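Local coordinates for protein phenylacetate-coenzyme A ligase (PDB 3LAX) that belongs to the AMP-binding enzyme family as a coenzyme A ligase, represented here by its small C-terminal alpha/beta domain, at residues T67-I70 / T71-K75; F15-Q18 / I19-L23; T57-Y60 / G61-Q64. All coordinates share one frame; numbering follows the deposited sequence. Where two conformers were deposited one is given.

Interaction 1. Residues T67-I70 / T71-K75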
ATOM      1  N   THR A  67      -0.392  -3.767 -11.028  1.00 15.56           N
ATOM      2  CA  THR A  67       0.420  -2.898 -10.182  1.00 15.45           C
ATOM      3  C   THR A  67       0.275  -1.446 -10.644  1.00 15.20           C
ATOM      4  O   THR A  67       0.103  -0.535  -9.826  1.00 15.78           O
ATOM      5  CB  THR A  67       1.903  -3.328 -10.218  1.00 16.34           C
ATOM      6  OG1 THR A  67       2.023  -4.659  -9.703  1.00 16.50           O
ATOM      7  CG2 THR A  67       2.752  -2.398  -9.350  1.00 17.90           C
ATOM      8  N   ARG A  68       0.324  -1.231 -11.956  1.00 16.12           N
ATOM      9  CA  ARG A  68       0.188   0.102 -12.551  1.00 17.02           C
ATOM     10  C   ARG A  68      -1.172   0.713 -12.225  1.00 16.05           C
ATOM     11  O   ARG A  68      -1.262   1.884 -11.831  1.00 17.22           O
ATOM     12  CB  ARG A  68       0.373  -0.006 -14.066  1.00 19.77           C
ATOM     13  CG  ARG A  68       0.087   1.247 -14.887  1.00 23.05           C
ATOM     14  CD  ARG A  68      -0.101   0.825 -16.366  1.00 27.05           C
ATOM     15  NE  ARG A  68      -0.067   1.941 -17.311  1.00 32.62           N
ATOM     16  CZ  ARG A  68      -0.358   1.846 -18.606  1.00 37.89           C
ATOM     17  NH1 ARG A  68      -0.728   0.684 -19.132  1.00 42.80           N
ATOM     18  NH2 ARG A  68      -0.283   2.919 -19.381  1.00 40.35           N
ATOM     19  N   GLU A  69      -2.234  -0.065 -12.373  1.00 15.73           N
ATOM     20  CA  GLU A  69      -3.578   0.454 -12.124  1.00 16.92           C
ATOM     21  C   GLU A  69      -3.779   0.814 -10.652  1.00 15.07           C
ATOM     22  O   GLU A  69      -4.373   1.850 -10.331  1.00 15.96           O
ATOM     23  CB  GLU A  69      -4.635  -0.553 -12.584  1.00 17.22           C
ATOM     24  CG  GLU A  69      -6.070  -0.121 -12.282  1.00 19.66           C
ATOM     25  CD  GLU A  69      -6.501   1.165 -12.993  1.00 21.98           C
ATOM     26  OE1 GLU A  69      -5.790   1.670 -13.893  1.00 23.39           O
ATOM     27  OE2 GLU A  69      -7.583   1.664 -12.648  1.00 22.91           O
ATOM     28  N   ILE A  70      -3.279  -0.017  -9.749  1.00 15.61           N
ATOM     29  CA  ILE A  70      -3.367   0.289  -8.318  1.00 15.08           C
ATOM     30  C   ILE A  70      -2.608   1.581  -8.011  1.00 14.81           C
ATOM     31  O   ILE A  70      -3.099   2.460  -7.282  1.00 14.63           O
ATOM     32  CB  ILE A  70      -2.813  -0.874  -7.451  1.00 14.70           C
ATOM     33  CG1 ILE A  70      -3.684  -2.126  -7.619  1.00 15.36           C
ATOM     34  CG2 ILE A  70      -2.738  -0.460  -5.978  1.00 16.90           C
ATOM     35  CD1 ILE A  70      -2.990  -3.442  -7.248  1.00 17.11           C
ATOM     36  N   THR A  71      -1.405   1.702  -8.564  1.00 15.23           N
ATOM     37  CA  THR A  71      -0.579   2.887  -8.334  1.00 14.83           C
ATOM     38  C   THR A  71      -1.305   4.156  -8.793  1.00 15.20           C
ATOM     39  O   THR A  71      -1.343   5.165  -8.079  1.00 16.23           O
ATOM     40  CB  THR A  71       0.780   2.764  -9.041  1.00 15.28           C
ATOM     41  OG1 THR A  71       1.434   1.571  -8.588  1.00 15.72           O
ATOM     42  CG2 THR A  71       1.677   3.958  -8.725  1.00 17.40           C
ATOM     43  N   ARG A  72      -1.888   4.093  -9.981  1.00 15.53           N
ATOM     44  CA  ARG A  72      -2.632   5.205 -10.566  0.50 17.07           C
ATOM     45  C   ARG A  72      -3.796   5.617  -9.665  1.00 15.01           C
ATOM     46  O   ARG A  72      -3.974   6.792  -9.341  1.00 15.40           O
ATOM     47  CB  ARG A  72      -3.162   4.748 -11.929  0.50 20.90           C
ATOM     48  CG  ARG A  72      -3.623   5.829 -12.882  0.50 25.48           C
ATOM     49  CD  ARG A  72      -3.569   5.296 -14.322  0.50 27.99           C
ATOM     50  NE  ARG A  72      -3.694   3.838 -14.380  0.50 28.65           N
ATOM     51  CZ  ARG A  72      -3.189   3.079 -15.349  0.50 27.78           C
ATOM     52  NH1 ARG A  72      -2.517   3.643 -16.341  0.50 29.18           N
ATOM     53  NH2 ARG A  72      -3.351   1.753 -15.328  0.50 23.90           N
ATOM     54  N   GLN A  73      -4.600   4.638  -9.262  1.00 14.59           N
ATOM     55  CA  GLN A  73      -5.763   4.929  -8.425  1.00 15.72           C
ATOM     56  C   GLN A  73      -5.355   5.493  -7.074  1.00 14.55           C
ATOM     57  O   GLN A  73      -5.999   6.425  -6.566  1.00 15.11           O
ATOM     58  CB  GLN A  73      -6.638   3.696  -8.231  1.00 15.75           C
ATOM     59  CG  GLN A  73      -7.435   3.320  -9.477  1.00 18.19           C
ATOM     60  CD  GLN A  73      -8.495   2.292  -9.173  1.00 20.97           C
ATOM     61  OE1 GLN A  73      -9.003   2.224  -8.053  1.00 23.29           O
ATOM     62  NE2 GLN A  73      -8.823   1.466 -10.158  1.00 22.52           N
ATOM     63  N   LEU A  74      -4.299   4.946  -6.475  1.00 13.89           N
ATOM     64  CA  LEU A  74      -3.839   5.460  -5.178  1.00 13.33           C
ATOM     65  C   LEU A  74      -3.328   6.896  -5.312  1.00 14.49           C
ATOM     66  O   LEU A  74      -3.659   7.758  -4.489  1.00 15.00           O
ATOM     67  CB  LEU A  74      -2.763   4.562  -4.548  1.00 15.35           C
ATOM     68  CG  LEU A  74      -3.262   3.179  -4.134  1.00 13.45           C
ATOM     69  CD1 LEU A  74      -2.129   2.353  -3.567  1.00 14.91           C
ATOM     70  CD2 LEU A  74      -4.383   3.325  -3.103  1.00 15.67           C
ATOM     71  N   LYS A  75      -2.520   7.164  -6.332  1.00 14.54           N
ATOM     72  CA  LYS A  75      -2.046   8.529  -6.542  1.00 15.40           C
ATOM     73  C   LYS A  75      -3.225   9.505  -6.696  1.00 14.88           C
ATOM     74  O   LYS A  75      -3.224  10.599  -6.113  1.00 15.85           O
ATOM     75  CB  LYS A  75      -1.100   8.637  -7.744  1.00 18.44           C
ATOM     76  CG  LYS A  75      -0.554  10.067  -7.904  1.00 22.73           C
ATOM     77  CD  LYS A  75       0.475  10.235  -9.001  1.00 27.75           C
ATOM     78  CE  LYS A  75       1.112  11.634  -8.899  1.00 30.80           C
ATOM     79  NZ  LYS A  75       1.996  11.995 -10.056  1.00 34.06           N
TER

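Interaction 2. Residues F15-Q18 / I19-L23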
ATOM      1  N   PHE A  15      -5.068   9.733   4.820  1.00 20.96           N
ATOM      2  CA  PHE A  15      -5.805   8.801   5.654  1.00 21.22           C
ATOM      3  C   PHE A  15      -5.664   7.409   5.065  1.00 20.78           C
ATOM      4  O   PHE A  15      -6.148   7.149   3.971  1.00 21.76           O
ATOM      5  CB  PHE A  15      -7.277   9.201   5.743  1.00 25.81           C
ATOM      6  CG  PHE A  15      -7.502  10.461   6.497  1.00 27.28           C
ATOM      7  CD1 PHE A  15      -7.679  10.436   7.872  1.00 27.85           C
ATOM      8  CD2 PHE A  15      -7.515  11.677   5.840  1.00 27.82           C
ATOM      9  CE1 PHE A  15      -7.884  11.603   8.580  1.00 26.96           C
ATOM     10  CE2 PHE A  15      -7.716  12.852   6.539  1.00 27.33           C
ATOM     11  CZ  PHE A  15      -7.898  12.813   7.911  1.00 28.61           C
ATOM     12  N   PRO A  16      -4.988   6.514   5.790  1.00 22.20           N
ATOM     13  CA  PRO A  16      -4.751   5.164   5.271  1.00 23.52           C
ATOM     14  C   PRO A  16      -6.037   4.430   4.896  1.00 20.70           C
ATOM     15  O   PRO A  16      -5.994   3.553   4.029  1.00 18.90           O
ATOM     16  CB  PRO A  16      -4.031   4.460   6.427  1.00 26.99           C
ATOM     17  CG  PRO A  16      -3.376   5.575   7.201  1.00 28.80           C
ATOM     18  CD  PRO A  16      -4.334   6.736   7.095  1.00 26.01           C
ATOM     19  N   ILE A  17      -7.169   4.781   5.496  1.00 19.49           N
ATOM     20  CA  ILE A  17      -8.403   4.111   5.115  1.00 19.17           C
ATOM     21  C   ILE A  17      -8.715   4.324   3.614  1.00 17.83           C
ATOM     22  O   ILE A  17      -9.337   3.469   2.981  1.00 20.06           O
ATOM     23  CB  ILE A  17      -9.601   4.527   6.021  1.00 22.88           C
ATOM     24  CG1 ILE A  17     -10.715   3.488   5.949  1.00 29.84           C
ATOM     25  CG2 ILE A  17     -10.106   5.928   5.676  1.00 22.14           C
ATOM     26  CD1 ILE A  17     -11.548   3.558   4.703  1.00 34.39           C
ATOM     27  N   GLN A  18      -8.294   5.461   3.056  1.00 17.22           N
ATOM     28  CA  GLN A  18      -8.411   5.795   1.627  0.50 18.16           C
ATOM     29  C   GLN A  18      -7.768   4.719   0.764  1.00 17.87           C
ATOM     30  O   GLN A  18      -8.244   4.349  -0.307  1.00 18.51           O
ATOM     31  CB  GLN A  18      -7.647   7.102   1.325  0.50 17.84           C
ATOM     32  CG  GLN A  18      -8.158   8.399   1.977  0.50 19.98           C
ATOM     33  CD  GLN A  18      -7.293   9.621   1.624  0.50 22.14           C
ATOM     34  OE1 GLN A  18      -7.483  10.262   0.584  0.50 24.74           O
ATOM     35  NE2 GLN A  18      -6.350   9.951   2.496  0.50 23.27           N
ATOM     36  N   ILE A  19      -6.599   4.290   1.215  1.00 16.22           N
ATOM     37  CA  ILE A  19      -5.816   3.298   0.491  1.00 15.39           C
ATOM     38  C   ILE A  19      -6.524   1.947   0.575  1.00 15.94           C
ATOM     39  O   ILE A  19      -6.698   1.255  -0.432  1.00 16.51           O
ATOM     40  CB  ILE A  19      -4.403   3.220   1.094  1.00 15.91           C
ATOM     41  CG1 ILE A  19      -3.636   4.519   0.785  1.00 16.83           C
ATOM     42  CG2 ILE A  19      -3.653   1.995   0.570  1.00 16.08           C
ATOM     43  CD1 ILE A  19      -2.372   4.726   1.595  1.00 18.73           C
ATOM     44  N   GLU A  20      -6.932   1.579   1.784  1.00 16.00           N
ATOM     45  CA  GLU A  20      -7.654   0.335   2.012  1.00 17.93           C
ATOM     46  C   GLU A  20      -8.874   0.223   1.106  1.00 17.49           C
ATOM     47  O   GLU A  20      -9.107  -0.802   0.478  1.00 18.69           O
ATOM     48  CB  GLU A  20      -8.086   0.263   3.478  1.00 19.62           C
ATOM     49  CG  GLU A  20      -8.820  -0.992   3.867  1.00 20.52           C
ATOM     50  CD  GLU A  20      -9.186  -0.978   5.339  1.00 21.18           C
ATOM     51  OE1 GLU A  20      -8.268  -0.945   6.192  1.00 21.96           O
ATOM     52  OE2 GLU A  20     -10.389  -0.976   5.643  1.00 23.97           O
ATOM     53  N   THR A  21      -9.673   1.285   1.055  1.00 18.00           N
ATOM     54  CA  THR A  21     -10.904   1.267   0.268  1.00 19.74           C
ATOM     55  C   THR A  21     -10.639   0.978  -1.207  1.00 18.23           C
ATOM     56  O   THR A  21     -11.356   0.190  -1.847  1.00 21.07           O
ATOM     57  CB  THR A  21     -11.635   2.601   0.419  1.00 22.24           C
ATOM     58  OG1 THR A  21     -12.002   2.759   1.791  1.00 22.83           O
ATOM     59  CG2 THR A  21     -12.888   2.628  -0.445  1.00 24.41           C
ATOM     60  N   ILE A  22      -9.612   1.618  -1.747  1.00 17.54           N
ATOM     61  CA  ILE A  22      -9.231   1.390  -3.132  0.50 16.94           C
ATOM     62  C   ILE A  22      -8.765  -0.050  -3.365  1.00 18.03           C
ATOM     63  O   ILE A  22      -9.202  -0.698  -4.323  1.00 18.50           O
ATOM     64  CB  ILE A  22      -8.166   2.403  -3.584  0.50 15.96           C
ATOM     65  CG1 ILE A  22      -8.842   3.744  -3.881  0.50 16.49           C
ATOM     66  CG2 ILE A  22      -7.418   1.897  -4.806  0.50 17.10           C
ATOM     67  CD1 ILE A  22      -7.911   4.927  -3.894  0.50 15.92           C
ATOM     68  N   LEU A  23      -7.903  -0.560  -2.485  1.00 16.88           N
ATOM     69  CA  LEU A  23      -7.398  -1.931  -2.615  1.00 17.59           C
ATOM     70  C   LEU A  23      -8.510  -2.969  -2.559  1.00 18.29           C
ATOM     71  O   LEU A  23      -8.457  -3.991  -3.263  1.00 19.28           O
ATOM     72  CB  LEU A  23      -6.367  -2.229  -1.529  1.00 16.51           C
ATOM     73  CG  LEU A  23      -5.098  -1.377  -1.547  1.00 15.64           C
ATOM     74  CD1 LEU A  23      -4.188  -1.762  -0.394  1.00 18.12           C
ATOM     75  CD2 LEU A  23      -4.382  -1.509  -2.904  1.00 17.60           C
TER

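Interaction 3. Residues T57-Y60 / G61-Q64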
ATOM      1  N   THR A  57      -3.354 -16.107 -10.514  1.00 20.84           N
ATOM      2  CA  THR A  57      -2.190 -16.851 -10.980  1.00 22.30           C
ATOM      3  C   THR A  57      -1.821 -16.455 -12.408  1.00 22.34           C
ATOM      4  O   THR A  57      -1.243 -17.253 -13.160  1.00 25.35           O
ATOM      5  CB  THR A  57      -2.437 -18.369 -10.915  1.00 24.53           C
ATOM      6  OG1 THR A  57      -3.577 -18.701 -11.719  1.00 25.47           O
ATOM      7  CG2 THR A  57      -2.690 -18.813  -9.473  1.00 26.08           C
ATOM      8  N   ASP A  58      -2.146 -15.225 -12.788  1.00 21.21           N
ATOM      9  CA  ASP A  58      -1.896 -14.766 -14.152  1.00 20.04           C
ATOM     10  C   ASP A  58      -0.446 -14.351 -14.389  1.00 19.40           C
ATOM     11  O   ASP A  58       0.344 -14.221 -13.448  1.00 21.26           O
ATOM     12  CB  ASP A  58      -2.852 -13.627 -14.529  1.00 26.08           C
ATOM     13  CG  ASP A  58      -4.271 -14.111 -14.776  1.00 36.32           C
ATOM     14  OD1 ASP A  58      -4.490 -15.345 -14.857  1.00 39.46           O
ATOM     15  OD2 ASP A  58      -5.168 -13.253 -14.902  1.00 39.26           O
ATOM     16  N   ASP A  59      -0.102 -14.147 -15.658  1.00 19.24           N
ATOM     17  CA  ASP A  59       1.277 -13.884 -16.034  1.00 18.97           C
ATOM     18  C   ASP A  59       1.798 -12.528 -15.568  1.00 17.63           C
ATOM     19  O   ASP A  59       1.028 -11.665 -15.115  1.00 19.55           O
ATOM     20  CB  ASP A  59       1.465 -14.052 -17.549  1.00 18.57           C
ATOM     21  CG  ASP A  59       0.689 -13.028 -18.368  1.00 21.89           C
ATOM     22  OD1 ASP A  59       0.981 -11.818 -18.245  1.00 20.87           O
ATOM     23  OD2 ASP A  59      -0.207 -13.431 -19.146  1.00 27.01           O
ATOM     24  N   TYR A  60       3.111 -12.345 -15.675  1.00 17.27           N
ATOM     25  CA  TYR A  60       3.756 -11.136 -15.174  1.00 18.14           C
ATOM     26  C   TYR A  60       3.285  -9.884 -15.907  1.00 17.29           C
ATOM     27  O   TYR A  60       3.257  -8.795 -15.325  1.00 19.53           O
ATOM     28  CB  TYR A  60       5.277 -11.273 -15.257  1.00 17.90           C
ATOM     29  CG  TYR A  60       6.032 -10.159 -14.580  1.00 19.93           C
ATOM     30  CD1 TYR A  60       5.822  -9.863 -13.235  1.00 20.71           C
ATOM     31  CD2 TYR A  60       6.967  -9.410 -15.278  1.00 22.42           C
ATOM     32  CE1 TYR A  60       6.527  -8.843 -12.605  1.00 25.00           C
ATOM     33  CE2 TYR A  60       7.672  -8.381 -14.661  1.00 23.85           C
ATOM     34  CZ  TYR A  60       7.451  -8.105 -13.324  1.00 25.74           C
ATOM     35  OH  TYR A  60       8.153  -7.087 -12.711  1.00 28.43           O
ATOM     36  N   GLY A  61       2.883 -10.015 -17.166  1.00 18.47           N
ATOM     37  CA  GLY A  61       2.323  -8.879 -17.881  1.00 18.47           C
ATOM     38  C   GLY A  61       1.083  -8.359 -17.174  1.00 17.24           C
ATOM     39  O   GLY A  61       0.905  -7.149 -16.977  1.00 17.91           O
ATOM     40  N   ARG A  62       0.214  -9.279 -16.783  1.00 19.92           N
ATOM     41  CA  ARG A  62      -0.988  -8.934 -16.038  1.00 19.33           C
ATOM     42  C   ARG A  62      -0.647  -8.401 -14.643  1.00 17.79           C
ATOM     43  O   ARG A  62      -1.266  -7.440 -14.166  1.00 18.47           O
ATOM     44  CB  ARG A  62      -1.905 -10.153 -15.936  1.00 22.87           C
ATOM     45  CG  ARG A  62      -2.452 -10.602 -17.279  1.00 28.79           C
ATOM     46  CD  ARG A  62      -3.339  -9.529 -17.901  1.00 36.14           C
ATOM     47  NE  ARG A  62      -3.104  -9.373 -19.334  1.00 41.73           N
ATOM     48  CZ  ARG A  62      -2.480  -8.334 -19.884  1.00 45.25           C
ATOM     49  NH1 ARG A  62      -2.030  -7.347 -19.122  1.00 45.40           N
ATOM     50  NH2 ARG A  62      -2.310  -8.276 -21.200  1.00 47.04           N
ATOM     51  N   LEU A  63       0.340  -8.995 -13.982  1.00 17.54           N
ATOM     52  CA  LEU A  63       0.736  -8.526 -12.656  0.50 17.47           C
ATOM     53  C   LEU A  63       1.222  -7.080 -12.750  1.00 17.01           C
ATOM     54  O   LEU A  63       0.864  -6.226 -11.903  1.00 17.80           O
ATOM     55  CB  LEU A  63       1.834  -9.421 -12.074  0.50 18.58           C
ATOM     56  CG  LEU A  63       2.103  -9.253 -10.579  0.50 19.42           C
ATOM     57  CD1 LEU A  63       0.974  -9.888  -9.804  0.50 21.33           C
ATOM     58  CD2 LEU A  63       3.424  -9.906 -10.205  0.50 21.45           C
ATOM     59  N   GLN A  64       2.013  -6.782 -13.778  1.00 16.84           N
ATOM     60  CA  GLN A  64       2.505  -5.423 -13.999  1.00 18.56           C
ATOM     61  C   GLN A  64       1.361  -4.451 -14.245  1.00 18.09           C
ATOM     62  O   GLN A  64       1.356  -3.349 -13.704  1.00 19.11           O
ATOM     63  CB  GLN A  64       3.434  -5.362 -15.211  1.00 21.86           C
ATOM     64  CG  GLN A  64       4.841  -5.861 -15.001  1.00 24.20           C
ATOM     65  CD  GLN A  64       5.670  -5.720 -16.267  1.00 28.16           C
ATOM     66  OE1 GLN A  64       6.854  -5.401 -16.216  1.00 32.78           O
ATOM     67  NE2 GLN A  64       5.036  -5.933 -17.412  1.00 29.37           N
TER

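Interaction 1. Residues T67-I70 / T71-K75
The carboxylate of E69 reaches forward to R72 and Q73, giving one oxygen to each. Its polar contacts are unequal in quality. OE1 forms a salt bridge with R72, lying at the edge of the guanidinium, with NH2 at 2.8 Å and NE at 3.1 Å from E69 OE1. Both N-H groups are poorly aimed, so these count as weak bonds; R72 moreover has two conformers, so the bridge holds for one of them and is doubtful as a fixed feature. The Q73 bond is much straighter: NE2 donates to E69 OE2 over 2.8 Å at 178°, meeting its anti side, and OE2 lies in the plane of the Q73 amide. Carboxylate and amide planes are nevertheless 79° apart. A bend at chi2 (63°) swings the E69 carboxylate forward, toward the C-terminal end of the helix.

Like charges also meet, with the same doubt. In one conformer R72 NH1 sits over one face of the R68 guanidinium, 3.1 Å from R68 NE; the E69 carboxylate nearby probably offsets some of the repulsion.

Hydroxyl and backbone bonds form a third group. T67 O accepts from T71 N (3.0 Å) and again from T71 OG1 (2.8 Å), the two donors coming from opposite faces of its carbonyl plane. The T67 hydroxyl in turn bonds to L63 O. R72, Q73 and L74 continue the i to i+4 pattern.

Apolar contact lies on the buried side, where I70 and L74 run side by side and I70 CG2 comes 3.8 Å from L74 CD1. This side places helix 60-78 within its beta-alpha-beta unit: I70 packs on V84 and L86 of strand 83-87 and on L23 of helix 16-24, while L74 meets I19 and I22 of the same helix 16-24.

Interaction 2. Residues F15-Q18 / I19-L23
I17 carries CG1 anti to its backbone N, and a bend at chi2 (-77°) then folds CD1 forward over the next turn until it meets T21. I17 CD1 stands 3.1 Å from T21 OG1, a close approach for a methyl and a hydroxyl, with the two side chains crossing at a slant. The T21 hydroxyl is set beside its own backbone N (chi1 -63°), which holds OG1 3.0 Å from I17 O. The firm bond to the same carbonyl is from T21 N, 2.9 Å from I17 O at 161°.

One residue earlier, P16 O takes two amides: E20 N at 3.1 Å makes the regular helical bond, and I19 N at 3.0 Å from P16 O adds a weak one. The bond from I22 N to Q18 O is long and weak, 3.4 Å. E20 OE1 is held elsewhere, by Y33 OH of strand 32-40.

P16 and I19 turn to I35 on that strand, and I22 meets helix 60-78, whereas I17 and T21 are exposed: the arrangement is that of an amphipathic helix packed within an alpha/beta domain.

Interaction 3. Residues T57-Y60 / G61-Q64
Y60 and Q64 cross at a slant, one turn apart, so that the aliphatic part of the glutamine lies over the tyrosine ring. Q64 CG stands 3.9 Å from the centroid of the Y60 ring and 17° off its normal, which defines a CH-pi contact. The Q64 amide continues over the rim, where OE1 comes 3.5 Å from Y60 CE2, and its plane is inclined by 35° to the ring, so this is not a flat amide stack. L63 approaches differently: its CD2 reaches the ring near its plane, at the edge, 3.9 Å from Y60 CD1. L63 has two conformers, so this edge contact is less certain than the CH-pi contact. The aromatic group is thus touched on a face and on an edge by two successive residues of the first turns.

D59 and R62 lie alongside each other and point the same way. The D59 CG group occupies the position between backbone N and carbonyl carbon (chi1 65°), which folds the carboxylate forward over the first turn of the helix. There OD1 accepts from R62 N at 3.0 Å, the donor standing above the carboxylate plane. The charged end of R62 does not close on this acid, as its NE remains 4.9 Å from D59 OD1; its stem instead packs against D58, CB to CB at 3.9 Å.

Main-chain bonds from L63 N to D59 O (3.0 Å) and from Q64 N to Y60 O (2.8 Å) begin the regular helix. An aspartate whose carboxylate receives the amide three residues on is a classic N-cap, here opening helix 60-78; its negative charge probably also suits the helix dipole.

How the interactions relate
Interactions 1 and 3 belong to the same helix, 60-78: interaction 3 covers its start and interaction 1 its middle, with centres 15 Å apart. Their segments follow each other closely in the sequence, with no side-chain packing between the two contacts. Interaction 2 lies on helix 16-24, and its centre is 12 Å from that of interaction 1. These two touch directly through apolar packing, with I70 CG2 3.6 Å from L23 CD2 and L74 CD2 3.8 Å from I22 CG2. Interaction 3 stays apart from interaction 2, their nearest atoms being about 11 Å from each other. The helix therefore runs from an exposed cap into the interface between the two helices.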